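Local coordinates for putative capsular polysaccharide biosynthesis protein (Streptococcus pneumoniae serotype 4, PDB 6EWJ) that probably acts as a pyridoxal-phosphate-dependent sugar aminotransferase in the biosynthesis of pneumococcal teichoic acid, at residues P13-D18 and H202-F207; I84-T89 and F114-D119; P134-L137 and D143-R146; D290-Y295 and S316-Y321. All coordinates share one frame; numbering follows the deposited sequence.

Contact 1 (P13-D18 and H202-F207)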
loop_
_atom_site.group_PDB
_atom_site.type_symbol
_atom_site.label_atom_id
_atom_site.label_comp_id
_atom_site.label_asym_id
_atom_site.label_seq_id
_atom_site.Cartn_x
_atom_site.Cartn_y
_atom_site.Cartn_z
ATOM N N PRO A 13 -5.205 7.963 -27.646
ATOM C CA PRO A 13 -5.388 7.947 -26.204
ATOM C C PRO A 13 -4.484 8.965 -25.501
ATOM O O PRO A 13 -3.446 9.329 -26.004
ATOM C CB PRO A 13 -5.008 6.502 -25.809
ATOM C CG PRO A 13 -3.989 6.140 -26.813
ATOM C CD PRO A 13 -4.431 6.800 -28.098
ATOM N N PHE A 14 -4.849 9.338 -24.291
ATOM C CA PHE A 14 -4.051 10.262 -23.516
ATOM C C PHE A 14 -2.733 9.723 -22.919
ATOM O O PHE A 14 -1.741 10.454 -22.874
ATOM C CB PHE A 14 -4.886 10.876 -22.409
ATOM C CG PHE A 14 -4.192 12.008 -21.756
ATOM C CD1 PHE A 14 -4.147 13.260 -22.380
ATOM C CD2 PHE A 14 -3.552 11.827 -20.546
ATOM C CE1 PHE A 14 -3.484 14.301 -21.791
ATOM C CE2 PHE A 14 -2.873 12.864 -19.960
ATOM C CZ PHE A 14 -2.837 14.110 -20.587
ATOM N N SER A 15 -2.731 8.495 -22.401
ATOM C CA SER A 15 -1.588 7.966 -21.669
ATOM C C SER A 15 -1.559 6.417 -21.592
ATOM O O SER A 15 -1.612 5.881 -20.519
ATOM C CB SER A 15 -1.561 8.563 -20.262
ATOM O OG SER A 15 -2.793 8.310 -19.595
ATOM N N PRO A 16 -1.500 5.733 -22.746
ATOM C CA PRO A 16 -1.413 4.267 -22.741
ATOM C C PRO A 16 -0.042 3.861 -22.289
ATOM O O PRO A 16 0.890 4.637 -22.457
ATOM C CB PRO A 16 -1.618 3.889 -24.213
ATOM C CG PRO A 16 -1.031 5.056 -24.963
ATOM C CD PRO A 16 -1.296 6.283 -24.096
ATOM N N PRO A 17 0.091 2.645 -21.732
ATOM C CA PRO A 17 1.376 2.194 -21.269
ATOM C C PRO A 17 2.265 1.757 -22.434
ATOM O O PRO A 17 1.763 1.289 -23.458
ATOM C CB PRO A 17 0.996 0.997 -20.375
ATOM C CG PRO A 17 -0.169 0.398 -21.061
ATOM C CD PRO A 17 -0.942 1.597 -21.583
ATOM N N ASP A 18 3.575 1.934 -22.272
ATOM C CA ASP A 18 4.554 1.509 -23.260
ATOM C C ASP A 18 5.337 0.333 -22.673
ATOM O O ASP A 18 6.332 0.532 -21.979
ATOM C CB ASP A 18 5.499 2.671 -23.610
ATOM C CG ASP A 18 6.363 2.388 -24.854
ATOM O OD1 ASP A 18 6.648 1.190 -25.148
ATOM O OD2 ASP A 18 6.768 3.373 -25.514
ATOM N N HIS A 202 3.395 5.237 -11.467
ATOM C CA HIS A 202 2.032 4.867 -11.837
ATOM C C HIS A 202 1.902 4.572 -13.328
ATOM O O HIS A 202 2.723 5.103 -14.153
ATOM C CB HIS A 202 1.069 5.980 -11.393
ATOM C CG HIS A 202 -0.367 5.673 -11.667
ATOM N ND1 HIS A 202 -1.013 6.090 -12.813
ATOM C CD2 HIS A 202 -1.287 5.008 -10.943
ATOM C CE1 HIS A 202 -2.269 5.670 -12.788
ATOM N NE2 HIS A 202 -2.452 4.985 -11.673
ATOM N N ALA A 203 0.940 3.717 -13.694
ATOM C CA ALA A 203 0.675 3.322 -15.112
ATOM C C ALA A 203 0.798 4.416 -16.175
ATOM O O ALA A 203 1.185 4.141 -17.305
ATOM C CB ALA A 203 -0.685 2.652 -15.233
ATOM N N VAL A 204 0.443 5.659 -15.814
ATOM C CA VAL A 204 0.363 6.760 -16.740
ATOM C C VAL A 204 1.621 7.665 -16.725
ATOM O O VAL A 204 1.662 8.650 -17.461
ATOM C CB VAL A 204 -0.940 7.609 -16.573
ATOM C CG1 VAL A 204 -2.179 6.715 -16.519
ATOM C CG2 VAL A 204 -0.923 8.539 -15.350
ATOM N N LYS A 205 2.638 7.314 -15.928
ATOM C CA LYS A 205 3.834 8.155 -15.776
ATOM C C LYS A 205 4.929 7.813 -16.815
ATOM O O LYS A 205 4.785 6.818 -17.569
ATOM C CB LYS A 205 4.337 8.103 -14.330
ATOM C CG LYS A 205 4.033 9.357 -13.557
ATOM C CD LYS A 205 2.546 9.534 -13.382
ATOM C CE LYS A 205 2.179 10.756 -12.630
ATOM N NZ LYS A 205 0.714 10.846 -12.493
ATOM N N ASN A 206 5.950 8.672 -16.963
ATOM C CA ASN A 206 6.982 8.439 -17.971
ATOM C C ASN A 206 7.673 7.086 -17.792
ATOM O O ASN A 206 8.056 6.442 -18.774
ATOM C CB ASN A 206 8.103 9.472 -17.923
ATOM C CG ASN A 206 7.735 10.795 -18.560
ATOM O OD1 ASN A 206 6.546 11.100 -18.716
ATOM N ND2 ASN A 206 8.762 11.620 -18.865
ATOM N N PHE A 207 7.861 6.705 -16.543
ATOM C CA PHE A 207 8.550 5.458 -16.114
ATOM C C PHE A 207 7.509 4.764 -15.282
ATOM O O PHE A 207 6.999 5.336 -14.345
ATOM C CB PHE A 207 9.785 5.894 -15.283
ATOM C CG PHE A 207 10.557 4.751 -14.622
ATOM C CD1 PHE A 207 10.076 4.123 -13.462
ATOM C CD2 PHE A 207 11.811 4.399 -15.093
ATOM C CE1 PHE A 207 10.809 3.109 -12.831
ATOM C CE2 PHE A 207 12.526 3.403 -14.470
ATOM C CZ PHE A 207 12.030 2.742 -13.357
#

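Contact 2 (I84-T89 and F114-D119)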
loop_
_atom_site.group_PDB
_atom_site.type_symbol
_atom_site.label_atom_id
_atom_site.label_comp_id
_atom_site.label_asym_id
_atom_site.label_seq_id
_atom_site.Cartn_x
_atom_site.Cartn_y
_atom_site.Cartn_z
ATOM N N ILE A 84 3.269 23.384 3.745
ATOM C CA ILE A 84 2.894 24.240 2.651
ATOM C C ILE A 84 2.873 23.464 1.332
ATOM O O ILE A 84 3.823 22.747 1.001
ATOM C CB ILE A 84 3.835 25.463 2.556
ATOM C CG1 ILE A 84 3.493 26.438 3.678
ATOM C CG2 ILE A 84 3.712 26.122 1.209
ATOM C CD1 ILE A 84 4.440 27.591 3.876
ATOM N N VAL A 85 1.815 23.666 0.569
ATOM C CA VAL A 85 1.658 23.083 -0.744
ATOM C C VAL A 85 1.109 24.141 -1.711
ATOM O O VAL A 85 0.404 25.044 -1.286
ATOM C CB VAL A 85 0.680 21.910 -0.776
ATOM C CG1 VAL A 85 1.218 20.786 0.061
ATOM C CG2 VAL A 85 -0.729 22.283 -0.274
ATOM N N PRO A 86 1.383 23.990 -3.018
ATOM C CA PRO A 86 0.701 24.874 -3.954
ATOM C C PRO A 86 -0.784 24.633 -4.033
ATOM O O PRO A 86 -1.243 23.502 -3.812
ATOM C CB PRO A 86 1.367 24.555 -5.292
ATOM C CG PRO A 86 2.630 23.786 -4.985
ATOM C CD PRO A 86 2.323 23.084 -3.691
ATOM N N ALA A 87 -1.528 25.710 -4.333
ATOM C CA ALA A 87 -2.967 25.630 -4.578
ATOM C C ALA A 87 -3.252 24.894 -5.890
ATOM O O ALA A 87 -4.316 24.256 -6.028
ATOM C CB ALA A 87 -3.577 27.011 -4.563
ATOM N N MET A 88 -2.255 24.875 -6.793
ATOM C CA MET A 88 -2.327 24.232 -8.086
ATOM C C MET A 88 -1.463 22.986 -8.036
ATOM O O MET A 88 -0.256 23.009 -8.306
ATOM C CB MET A 88 -1.852 25.197 -9.187
ATOM C CG MET A 88 -1.573 24.566 -10.574
ATOM S SD MET A 88 -3.008 23.685 -11.192
ATOM C CE MET A 88 -4.167 25.033 -11.178
ATOM N N THR A 89 -2.086 21.868 -7.647
ATOM C CA THR A 89 -1.428 20.562 -7.698
ATOM C C THR A 89 -2.471 19.439 -7.637
ATOM O O THR A 89 -3.664 19.692 -7.522
ATOM C CB THR A 89 -0.411 20.380 -6.567
ATOM O OG1 THR A 89 0.321 19.158 -6.772
ATOM C CG2 THR A 89 -1.066 20.353 -5.214
ATOM N N PHE A 114 3.139 27.617 -13.239
ATOM C CA PHE A 114 2.493 26.843 -12.200
ATOM C C PHE A 114 3.117 27.049 -10.841
ATOM O O PHE A 114 2.493 26.688 -9.825
ATOM C CB PHE A 114 2.519 25.356 -12.560
ATOM C CG PHE A 114 3.901 24.786 -12.614
ATOM C CD1 PHE A 114 4.508 24.338 -11.465
ATOM C CD2 PHE A 114 4.622 24.825 -13.812
ATOM C CE1 PHE A 114 5.761 23.842 -11.507
ATOM C CE2 PHE A 114 5.885 24.338 -13.857
ATOM C CZ PHE A 114 6.467 23.845 -12.703
ATOM N N GLU A 115 4.361 27.532 -10.791
ATOM C CA GLU A 115 5.091 27.572 -9.526
ATOM C C GLU A 115 4.444 28.502 -8.525
ATOM O O GLU A 115 3.769 29.478 -8.896
ATOM C CB GLU A 115 6.537 27.998 -9.722
ATOM C CG GLU A 115 7.451 26.993 -10.454
ATOM C CD GLU A 115 8.895 27.476 -10.457
ATOM O OE1 GLU A 115 9.440 27.690 -9.359
ATOM O OE2 GLU A 115 9.516 27.624 -11.553
ATOM N N MET A 116 4.635 28.194 -7.250
ATOM C CA MET A 116 4.188 29.065 -6.174
ATOM C C MET A 116 4.808 30.465 -6.339
ATOM O O MET A 116 5.972 30.614 -6.794
ATOM C CB MET A 116 4.561 28.514 -4.811
ATOM C CG MET A 116 3.666 27.380 -4.361
ATOM S SD MET A 116 4.075 26.741 -2.745
ATOM C CE MET A 116 5.627 25.891 -3.144
ATOM N N ASP A 117 3.998 31.479 -6.038
ATOM C CA ASP A 117 4.482 32.818 -5.851
ATOM C C ASP A 117 5.298 32.766 -4.567
ATOM O O ASP A 117 4.765 32.484 -3.507
ATOM C CB ASP A 117 3.279 33.782 -5.763
ATOM C CG ASP A 117 3.669 35.212 -5.473
ATOM O OD1 ASP A 117 4.605 35.456 -4.690
ATOM O OD2 ASP A 117 2.977 36.109 -5.988
ATOM N N TYR A 118 6.615 32.996 -4.680
ATOM C CA TYR A 118 7.532 32.723 -3.563
ATOM C C TYR A 118 7.517 33.808 -2.522
ATOM O O TYR A 118 8.027 33.593 -1.434
ATOM C CB TYR A 118 8.969 32.413 -4.084
ATOM C CG TYR A 118 8.986 31.139 -4.866
ATOM C CD1 TYR A 118 8.776 29.921 -4.224
ATOM C CD2 TYR A 118 9.106 31.123 -6.243
ATOM C CE1 TYR A 118 8.763 28.729 -4.904
ATOM C CE2 TYR A 118 9.068 29.914 -6.946
ATOM C CZ TYR A 118 8.871 28.701 -6.248
ATOM O OH TYR A 118 8.813 27.455 -6.887
ATOM N N ASP A 119 6.975 34.976 -2.886
ATOM C CA ASP A 119 6.742 36.047 -1.935
ATOM C C ASP A 119 5.589 35.630 -1.049
ATOM O O ASP A 119 5.685 35.746 0.175
ATOM C CB ASP A 119 6.389 37.364 -2.633
ATOM C CG ASP A 119 7.533 37.893 -3.496
ATOM O OD1 ASP A 119 8.709 37.811 -3.057
ATOM O OD2 ASP A 119 7.253 38.443 -4.588
HETATM O O HOH W 1 2.285 24.291 -8.351
#

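Contact 3 (P134-L137 and D143-R146)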
loop_
_atom_site.group_PDB
_atom_site.type_symbol
_atom_site.label_atom_id
_atom_site.label_comp_id
_atom_site.label_asym_id
_atom_site.label_seq_id
_atom_site.Cartn_x
_atom_site.Cartn_y
_atom_site.Cartn_z
ATOM N N PRO A 134 6.940 21.642 -3.016
ATOM C CA PRO A 134 6.790 22.028 -4.407
ATOM C C PRO A 134 6.403 20.832 -5.291
ATOM O O PRO A 134 6.835 19.695 -5.000
ATOM C CB PRO A 134 8.215 22.504 -4.796
ATOM C CG PRO A 134 9.012 22.561 -3.526
ATOM C CD PRO A 134 8.366 21.519 -2.647
ATOM N N VAL A 135 5.665 21.098 -6.363
ATOM C CA VAL A 135 5.383 20.097 -7.364
ATOM C C VAL A 135 6.087 20.410 -8.673
ATOM O O VAL A 135 6.030 21.554 -9.181
ATOM C CB VAL A 135 3.865 19.913 -7.600
ATOM C CG1 VAL A 135 3.184 21.167 -8.094
ATOM C CG2 VAL A 135 3.578 18.808 -8.591
ATOM N N GLU A 136 6.719 19.400 -9.238
ATOM C CA GLU A 136 7.505 19.570 -10.426
ATOM C C GLU A 136 6.560 19.271 -11.602
ATOM O O GLU A 136 6.629 18.255 -12.282
ATOM C CB GLU A 136 8.757 18.691 -10.429
ATOM C CG GLU A 136 9.451 18.492 -9.101
ATOM C CD GLU A 136 10.016 19.740 -8.441
ATOM O OE1 GLU A 136 9.940 20.873 -8.980
ATOM O OE2 GLU A 136 10.536 19.560 -7.306
ATOM N N LEU A 137 5.642 20.210 -11.827
ATOM C CA LEU A 137 4.532 19.970 -12.733
ATOM C C LEU A 137 4.999 19.693 -14.148
ATOM O O LEU A 137 5.801 20.469 -14.708
ATOM C CB LEU A 137 3.587 21.156 -12.765
ATOM C CG LEU A 137 2.300 20.917 -13.550
ATOM C CD1 LEU A 137 1.334 20.011 -12.786
ATOM C CD2 LEU A 137 1.622 22.267 -13.794
ATOM N N ASP A 143 12.013 26.562 -8.898
ATOM C CA ASP A 143 13.147 27.491 -8.668
ATOM C C ASP A 143 13.744 27.174 -7.296
ATOM O O ASP A 143 13.421 27.820 -6.291
ATOM C CB ASP A 143 12.549 28.924 -8.737
ATOM C CG ASP A 143 13.552 30.028 -8.670
ATOM O OD1 ASP A 143 14.771 29.795 -8.595
ATOM O OD2 ASP A 143 13.058 31.191 -8.620
ATOM N N TYR A 144 14.576 26.131 -7.242
ATOM C CA TYR A 144 15.132 25.679 -5.954
ATOM C C TYR A 144 16.070 26.697 -5.308
ATOM O O TYR A 144 16.072 26.810 -4.093
ATOM C CB TYR A 144 15.697 24.259 -6.023
ATOM C CG TYR A 144 14.601 23.252 -5.830
ATOM C CD1 TYR A 144 13.855 22.795 -6.908
ATOM C CD2 TYR A 144 14.246 22.824 -4.540
ATOM C CE1 TYR A 144 12.823 21.879 -6.726
ATOM C CE2 TYR A 144 13.205 21.927 -4.344
ATOM C CZ TYR A 144 12.506 21.459 -5.437
ATOM O OH TYR A 144 11.462 20.593 -5.261
ATOM N N ASP A 145 16.820 27.477 -6.088
ATOM C CA ASP A 145 17.615 28.521 -5.488
ATOM C C ASP A 145 16.753 29.466 -4.662
ATOM O O ASP A 145 17.136 29.819 -3.559
ATOM C CB ASP A 145 18.419 29.322 -6.527
ATOM C CG ASP A 145 19.568 28.497 -7.146
ATOM O OD1 ASP A 145 19.847 27.379 -6.692
ATOM O OD2 ASP A 145 20.175 29.012 -8.111
ATOM N N ARG A 146 15.611 29.866 -5.196
ATOM C CA ARG A 146 14.703 30.739 -4.457
ATOM C C ARG A 146 14.074 30.024 -3.251
ATOM O O ARG A 146 14.066 30.545 -2.139
ATOM C CB ARG A 146 13.607 31.262 -5.364
ATOM C CG ARG A 146 12.651 32.234 -4.694
ATOM C CD ARG A 146 13.363 33.486 -4.152
ATOM N NE ARG A 146 12.473 34.260 -3.285
ATOM C CZ ARG A 146 11.510 35.081 -3.694
ATOM N NH1 ARG A 146 11.258 35.267 -4.982
ATOM N NH2 ARG A 146 10.771 35.711 -2.782
#

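Contact 4 (D290-Y295 and S316-Y321)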
loop_
_atom_site.group_PDB
_atom_site.type_symbol
_atom_site.label_atom_id
_atom_site.label_comp_id
_atom_site.label_asym_id
_atom_site.label_seq_id
_atom_site.Cartn_x
_atom_site.Cartn_y
_atom_site.Cartn_z
ATOM N N ASP A 290 11.461 14.860 -28.798
ATOM C CA ASP A 290 11.085 15.010 -30.207
ATOM C C ASP A 290 9.609 15.361 -30.395
ATOM O O ASP A 290 9.287 16.153 -31.283
ATOM C CB ASP A 290 11.384 13.736 -30.983
ATOM C CG ASP A 290 12.875 13.393 -31.042
ATOM O OD1 ASP A 290 13.749 14.191 -30.636
ATOM O OD2 ASP A 290 13.160 12.255 -31.468
ATOM N N ILE A 291 8.712 14.750 -29.605
ATOM C CA ILE A 291 7.288 15.096 -29.668
ATOM C C ILE A 291 7.087 16.525 -29.185
ATOM O O ILE A 291 6.340 17.266 -29.806
ATOM C CB ILE A 291 6.399 14.126 -28.852
ATOM C CG1 ILE A 291 6.415 12.741 -29.513
ATOM C CG2 ILE A 291 4.953 14.635 -28.750
ATOM C CD1 ILE A 291 6.038 11.631 -28.588
ATOM N N VAL A 292 7.726 16.901 -28.078
ATOM C CA VAL A 292 7.540 18.244 -27.520
ATOM C C VAL A 292 8.039 19.298 -28.488
ATOM O O VAL A 292 7.355 20.288 -28.741
ATOM C CB VAL A 292 8.164 18.413 -26.119
ATOM C CG1 VAL A 292 8.261 19.866 -25.708
ATOM C CG2 VAL A 292 7.310 17.670 -25.074
ATOM N N ASP A 293 9.208 19.063 -29.077
ATOM C CA ASP A 293 9.726 20.010 -30.067
ATOM C C ASP A 293 8.765 20.159 -31.253
ATOM O O ASP A 293 8.620 21.251 -31.785
ATOM C CB ASP A 293 11.136 19.616 -30.526
ATOM C CG ASP A 293 12.163 19.709 -29.405
ATOM O OD1 ASP A 293 11.941 20.429 -28.401
ATOM O OD2 ASP A 293 13.216 19.062 -29.541
ATOM N N ARG A 294 8.150 19.048 -31.686
ATOM C CA ARG A 294 7.218 19.079 -32.830
ATOM C C ARG A 294 5.957 19.883 -32.458
ATOM O O ARG A 294 5.522 20.775 -33.207
ATOM C CB ARG A 294 6.899 17.651 -33.305
ATOM C CG ARG A 294 5.952 17.558 -34.487
ATOM C CD ARG A 294 5.685 16.124 -34.877
ATOM N NE ARG A 294 6.809 15.627 -35.643
ATOM C CZ ARG A 294 6.957 15.715 -36.967
ATOM N NH1 ARG A 294 6.018 16.238 -37.756
ATOM N NH2 ARG A 294 8.056 15.249 -37.508
ATOM N N TYR A 295 5.419 19.618 -31.266
ATOM C CA TYR A 295 4.299 20.427 -30.757
ATOM C C TYR A 295 4.677 21.924 -30.659
ATOM O O TYR A 295 3.944 22.806 -31.126
ATOM C CB TYR A 295 3.871 19.944 -29.350
ATOM C CG TYR A 295 2.877 18.797 -29.195
ATOM C CD1 TYR A 295 1.756 18.684 -30.004
ATOM C CD2 TYR A 295 3.013 17.894 -28.130
ATOM C CE1 TYR A 295 0.818 17.663 -29.799
ATOM C CE2 TYR A 295 2.083 16.871 -27.907
ATOM C CZ TYR A 295 0.986 16.751 -28.747
ATOM O OH TYR A 295 0.045 15.785 -28.515
ATOM N N SER A 316 13.224 19.523 -18.681
ATOM C CA SER A 316 12.109 18.699 -18.207
ATOM C C SER A 316 12.169 17.301 -18.763
ATOM O O SER A 316 12.635 17.102 -19.866
ATOM C CB SER A 316 10.759 19.362 -18.604
ATOM O OG SER A 316 9.643 18.523 -18.282
ATOM N N SER A 317 11.697 16.325 -17.970
ATOM C CA SER A 317 11.466 14.940 -18.452
ATOM C C SER A 317 10.322 14.826 -19.448
ATOM O O SER A 317 10.143 13.784 -20.040
ATOM C CB SER A 317 11.231 13.971 -17.272
ATOM O OG SER A 317 10.174 14.459 -16.446
ATOM N N ARG A 318 9.523 15.897 -19.590
ATOM C CA ARG A 318 8.487 16.025 -20.609
ATOM C C ARG A 318 7.390 14.996 -20.398
ATOM O O ARG A 318 7.128 14.131 -21.266
ATOM C CB ARG A 318 9.073 15.972 -22.009
ATOM C CG ARG A 318 10.017 17.150 -22.280
ATOM C CD ARG A 318 10.726 17.019 -23.601
ATOM N NE ARG A 318 11.608 18.154 -23.871
ATOM C CZ ARG A 318 12.865 18.305 -23.437
ATOM N NH1 ARG A 318 13.431 17.381 -22.634
ATOM N NH2 ARG A 318 13.546 19.389 -23.788
ATOM N N HIS A 319 6.823 15.062 -19.202
ATOM C CA HIS A 319 5.723 14.129 -18.795
ATOM C C HIS A 319 4.314 14.538 -19.261
ATOM O O HIS A 319 3.581 13.719 -19.800
ATOM C CB HIS A 319 5.718 13.968 -17.273
ATOM C CG HIS A 319 4.567 13.162 -16.799
ATOM N ND1 HIS A 319 4.287 11.915 -17.310
ATOM C CD2 HIS A 319 3.537 13.483 -15.996
ATOM C CE1 HIS A 319 3.152 11.489 -16.799
ATOM N NE2 HIS A 319 2.692 12.417 -15.987
ATOM N N LEU A 320 3.990 15.819 -19.128
ATOM C CA LEU A 320 2.724 16.372 -19.665
ATOM C C LEU A 320 2.945 17.545 -20.603
ATOM O O LEU A 320 3.794 18.434 -20.326
ATOM C CB LEU A 320 1.861 16.869 -18.529
ATOM C CG LEU A 320 1.412 15.786 -17.510
ATOM C CD1 LEU A 320 0.751 16.499 -16.352
ATOM C CD2 LEU A 320 0.496 14.747 -18.127
ATOM N N TYR A 321 2.165 17.580 -21.682
ATOM C CA TYR A 321 2.133 18.733 -22.525
ATOM C C TYR A 321 0.977 19.655 -22.125
ATOM O O TYR A 321 -0.108 19.674 -22.727
ATOM C CB TYR A 321 2.075 18.364 -24.003
ATOM C CG TYR A 321 2.544 19.490 -24.882
ATOM C CD1 TYR A 321 3.899 19.787 -24.974
ATOM C CD2 TYR A 321 1.644 20.280 -25.588
ATOM C CE1 TYR A 321 4.336 20.836 -25.768
ATOM C CE2 TYR A 321 2.070 21.327 -26.428
ATOM C CZ TYR A 321 3.409 21.606 -26.483
ATOM O OH TYR A 321 3.821 22.608 -27.280
HETATM O O HOH W 2 11.467 20.197 -25.689
#

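Contact 1 (P13-D18 and H202-F207)
V204, in the loop that carries the predicted cofactor lysine of this aminotransferase fold, meets S15 of the chain's N-terminal arm. The loop runs between strands 196-200 and 213-217 of the central sheet, and residues H202 to K205 form a type I beta turn in it, closed by K205 N donating to H202 O at 2.8 Å. V204 meets the N-terminal segment with its side chain and A203 with its carbonyl, whereas the CB of K205 leaves on the far side, where the lysine chain touches H179, a residue seen to bind pyridoxal phosphate. K205 is predicted to bind the cofactor as a Schiff base, but it carries none here.

The contact itself is small, burying 132 Å² in all, and is made by packing without a hydrogen bond. S15 turns its CB toward the loop, and its short side chain lets the two backbones come close, with S15 CA 5.4 Å from V204 CA. Two residues on, P17 lays its ring near the turn, P17 CB lying 4.4 Å from A203 O; proline suits an arm with no regular hydrogen-bonding partner strand. The second subunit closes over this place, its G34 packing on P17 and its I36 on A203, while D18 ties the arm to helix 268-299 through a salt bridge with R280. With S15 OG set between its own backbone N and carbonyl carbon (chi1 56°), the hydroxyl oxygen rests against the branch of V204, 3.5 Å from V204 CG1 and 3.6 Å from V204 CB.

Contact 2 (I84-T89 and F114-D119)
M116 lies across P86, and apolar packing carries most of the contact. The two side chains cross at about a right angle, M116 CG standing 3.8 Å from both P86 CB and P86 CG. A bend at the last torsion (chi3 -72°) leaves the methyl beside the proline, M116 CE 4.1 Å from P86 CG, while M116 SD faces I84 CG2 at 4.0 Å. A flexible, unbranched methionine can fit such an uneven surface of ring and branched chain.

Polar links across the contact pass through one water, which donates to M88 O and to F114 O, 2.8 Å from each, and so bridges the two carbonyls.

Hydrogen bonds within 114-119 set its shape. Y118 OH gives a 2.6 Å bond to the anti lone pair of E115 OE1, and D117 is the N-cap of helix 118-124, its OD1 receiving a hydrogen bond from L120 N and a weak one from D119 N.

Strand 82-86 lies between parallel strands 103-107 and 129-132, so the helical connection joining those two must pass over it: a beta-alpha-beta crossover that skips a strand, in the central sheet of the fold type I aminotransferases.

Contact 3 (P134-L137 and D143-R146)
P134 opens its segment with the pyrrolidine ring set against the phenol end of Y144. The two side chains cross at about a right angle, P134 CG lying 3.6 Å from Y144 OH and 4.1 Å from Y144 CZ, and the rigid proline ring packs beside the hydroxyl and CZ. The P134 backbone is hydrogen-bonded to D176, which keeps the chain beside strand 172-177 although strand 129-132 has already ended.

V135 turns its CB away from the helix, and its carbonyl accepts a weak 3.0 Å bond from L137 N. That bond closes an inverse gamma turn centred on E136. Here the chain leaves the C-terminal end of a central parallel strand, the place where enzymes of the fold type I aminotransferase class gather cofactor-binding residues; the E136 side chain is about 6 Å from that of H179, which binds pyridoxal phosphate.

E136 carries the polar part of the contact. A bend in its chain (chi2 -63°) brings the carboxylate round to meet Y144, which approaches from the opposite direction. Y144 OH donates to E136 OE2 over a very short 2.5 Å, and the oxygen lies near the ring plane at its edge, 3.3 Å from Y144 CE1, with the carboxylate plane turned 43° from the ring. S175 OG also bonds to OE2, and OE1 takes the backbone NH of C142, so both oxygens of this buried carboxylate are satisfied. Past it, L137 packs its side chain on F114 and Y351, while Y144 begins helix 144-153 directly after its N-cap, D143.

Contact 4 (D290-Y295 and S316-Y321)
Y295 and Y321 stack face to face, their ring centroids 4.4 Å apart and their planes tilted by 27°. The rings slide past each other in opposite directions, so Y295 CD2 sits over the centre of the Y321 ring, while Y295 CB lies over the phenol end of the same face, only 3.3 Å from Y321 CZ. Y321 reaches this place because its ring stands anti to its own backbone N (chi1 -159°), directed across to the helix. Tyrosine suits both positions: the flat rings fill the buried gap between helix 268-299 and the loop, and the hydroxyls at their far ends still find partners, Y295 OH at P384 O and Y321 OH at D296 OD1.

One turn back along the helix, V292 packs against both the Y321 ring and R318: V292 CG1 is 4.0 Å from Y321 CE1, and V292 CG2 touches the Y321 ring as well as R318 CD, the latter at 3.8 Å. The arginine, extended from CG to NE, runs obliquely past the valine, which lies near the edge of its guanidinium. The R318 backbone is fixed by an ST turn in which R318 N donates to S316 OG at 2.9 Å.

The polar end of R318 is shared between E315 and a water. NH1 forms a salt bridge with E315, and NE gives a hydrogen bond to the water at 2.7 Å, which in turn donates to D293 OD1 at 2.8 Å. A buried positive charge is thus met directly by one carboxylate and probably eased by a second acting through the water, while the R318 methylenes pack on V292.

The four contacts form two pairs that approach each other near the cofactor site. Contacts 2 and 3, centres 9 Å apart, are joined by E115 OE1 to D143 N at 2.8 Å and by a salt bridge from D119 OD1 to R146 NH2 at 3.0 Å. Contacts 1 and 4, centres 14 Å apart, meet through N206 OD1 and H319 ND1, 2.8 Å apart. Contacts 1 and 2 lie on opposite sides of the chain's centre, yet nearest atoms of contacts 3 and 4 come within about 5 Å. H179 lies among contacts 1, 3 and 4, and the H319 ring of contact 4 meets it; contact 2 is farther off, P86 about 11 Å from H179 between side chains.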